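Local coordinates for protein oxidoreductase (PDB 1ZH8) that probably catalyses NADP-dependent oxidation or reduction of an alcohol or carbonyl group, as a member of the GFO/IDH/MocA oxidoreductase family, at residues Glu296-Tyr299 against Gln300-Glu304. Numbering follows the deposited sequence.
Sequences EDFY and QVVAE. With EDO (1,2-ethanediol), chain G.
Two aromatic rings, F298 and Y299, each receive a methyl group from the residue four places on. V302 CG2 sits over a face of the F298 ring, 3.6 Å from CE1, and A303 CB over a face of Y299, both as CH-pi contacts. CG anti to the backbone N (chi1 176°) brings the far end of the Y299 ring against A303 CB, 3.6 Å from CZ; so short a side chain lets the large ring lie close. Backbone i+4 to i hydrogen bonds hold this turn, among them A303 N to Y299 O at 2.8 Å. Helix 290-303 packs here on the parallel Rossmann sheet, which suits apolar F298 and V302: F298 meets I110 and F45, while Y299 touches I19 and hydrogen-bonds through OH to R17 O. Cut back to an alanine, Y299 would probably leave a gap beside I19 and the A303 methyl, and the R17 carbonyl without its phenol partner. A carboxylate suits buried D297: OD1 salt-bridges K306 and OD2 hydrogen-bonds Y137 OH. The solvent side is looser: exposed E304 brings OE2 to the Y299 ring edge, in plane, 3.8 Å from CE2, and V302 O accepts a hydrogen bond from O1 of an ethanediol, probably from the crystallisation liquor.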
loop_
_atom_site.group_PDB
_atom_site.type_symbol
_atom_site.label_atom_id
_atom_site.label_comp_id
_atom_site.label_asym_id
_atom_site.label_seq_id
_atom_site.Cartn_x
_atom_site.Cartn_y
_atom_site.Cartn_z
ATOM N N GLU A 296 -5.812 -31.603 14.867
ATOM C CA GLU A 296 -5.369 -32.804 14.205
ATOM C C GLU A 296 -3.844 -32.796 14.117
ATOM O O GLU A 296 -3.202 -33.805 14.417
ATOM C CB GLU A 296 -6.000 -32.909 12.805
ATOM C CG GLU A 296 -7.498 -33.232 12.812
ATOM C CD GLU A 296 -8.164 -33.258 11.410
ATOM O OE1 GLU A 296 -7.472 -33.093 10.376
ATOM O OE2 GLU A 296 -9.404 -33.450 11.350
ATOM N N ASP A 297 -3.281 -31.653 13.731
ATOM C CA ASP A 297 -1.846 -31.545 13.491
ATOM C C ASP A 297 -1.074 -31.722 14.807
ATOM O O ASP A 297 -0.078 -32.459 14.875
ATOM C CB ASP A 297 -1.526 -30.208 12.801
ATOM C CG ASP A 297 -0.054 -30.060 12.441
ATOM O OD1 ASP A 297 0.479 -30.873 11.668
ATOM O OD2 ASP A 297 0.568 -29.102 12.914
ATOM N N PHE A 298 -1.577 -31.071 15.852
ATOM C CA PHE A 298 -1.052 -31.197 17.212
ATOM C C PHE A 298 -1.113 -32.650 17.707
ATOM O O PHE A 298 -0.183 -33.130 18.369
ATOM C CB PHE A 298 -1.862 -30.278 18.117
ATOM C CG PHE A 298 -1.597 -30.435 19.580
ATOM C CD1 PHE A 298 -0.385 -30.041 20.133
ATOM C CD2 PHE A 298 -2.594 -30.921 20.424
ATOM C CE1 PHE A 298 -0.158 -30.142 21.525
ATOM C CE2 PHE A 298 -2.389 -31.023 21.797
ATOM C CZ PHE A 298 -1.167 -30.628 22.347
ATOM N N TYR A 299 -2.196 -33.351 17.371
ATOM C CA TYR A 299 -2.294 -34.750 17.722
ATOM C C TYR A 299 -1.168 -35.545 17.077
ATOM O O TYR A 299 -0.597 -36.444 17.698
ATOM C CB TYR A 299 -3.653 -35.362 17.340
ATOM C CG TYR A 299 -3.681 -36.849 17.643
ATOM C CD1 TYR A 299 -4.047 -37.312 18.904
ATOM C CD2 TYR A 299 -3.281 -37.791 16.681
ATOM C CE1 TYR A 299 -4.036 -38.677 19.205
ATOM C CE2 TYR A 299 -3.268 -39.160 16.970
ATOM C CZ TYR A 299 -3.649 -39.591 18.232
ATOM O OH TYR A 299 -3.649 -40.931 18.523
ATOM N N GLN A 300 -0.866 -35.228 15.825
ATOM C CA GLN A 300 0.112 -36.001 15.064
ATOM C C GLN A 300 1.525 -35.698 15.573
ATOM O O GLN A 300 2.392 -36.590 15.611
ATOM C CB GLN A 300 -0.030 -35.737 13.556
ATOM C CG GLN A 300 -1.206 -36.469 12.928
ATOM C CD GLN A 300 -1.336 -36.208 11.442
ATOM O OE1 GLN A 300 -1.529 -35.073 11.017
ATOM N NE2 GLN A 300 -1.225 -37.264 10.639
ATOM N N VAL A 301 1.736 -34.445 15.982
ATOM C CA VAL A 301 3.002 -34.025 16.565
ATOM C C VAL A 301 3.228 -34.756 17.881
ATOM O O VAL A 301 4.284 -35.358 18.097
ATOM C CB VAL A 301 3.085 -32.493 16.763
ATOM C CG1 VAL A 301 4.295 -32.124 17.626
ATOM C CG2 VAL A 301 3.188 -31.805 15.408
ATOM N N VAL A 302 2.217 -34.736 18.733
ATOM C CA VAL A 302 2.333 -35.338 20.041
ATOM C C VAL A 302 2.368 -36.851 19.997
ATOM O O VAL A 302 3.224 -37.463 20.630
ATOM C CB VAL A 302 1.226 -34.852 20.977
ATOM C CG1 VAL A 302 1.141 -35.725 22.279
ATOM C CG2 VAL A 302 1.470 -33.387 21.308
ATOM N N ALA A 303 1.446 -37.457 19.257
ATOM C CA ALA A 303 1.240 -38.907 19.368
ATOM C C ALA A 303 1.955 -39.707 18.303
ATOM O O ALA A 303 2.410 -40.804 18.571
ATOM C CB ALA A 303 -0.259 -39.250 19.374
ATOM N N GLU A 304 2.038 -39.156 17.098
ATOM C CA GLU A 304 2.524 -39.904 15.940
ATOM C C GLU A 304 3.871 -39.429 15.429
ATOM O O GLU A 304 4.255 -39.786 14.335
ATOM C CB GLU A 304 1.481 -39.874 14.817
ATOM C CG GLU A 304 0.256 -40.754 15.096
ATOM C CD GLU A 304 -0.914 -40.499 14.146
ATOM O OE1 GLU A 304 -0.903 -39.468 13.424
ATOM O OE2 GLU A 304 -1.854 -41.336 14.144
HETATM C C1 EDO G . 6.896 -36.098 21.084
HETATM O O1 EDO G . 5.665 -36.380 21.765
HETATM C C2 EDO G . 7.261 -34.622 21.247
HETATM O O2 EDO G . 6.891 -34.133 22.548
#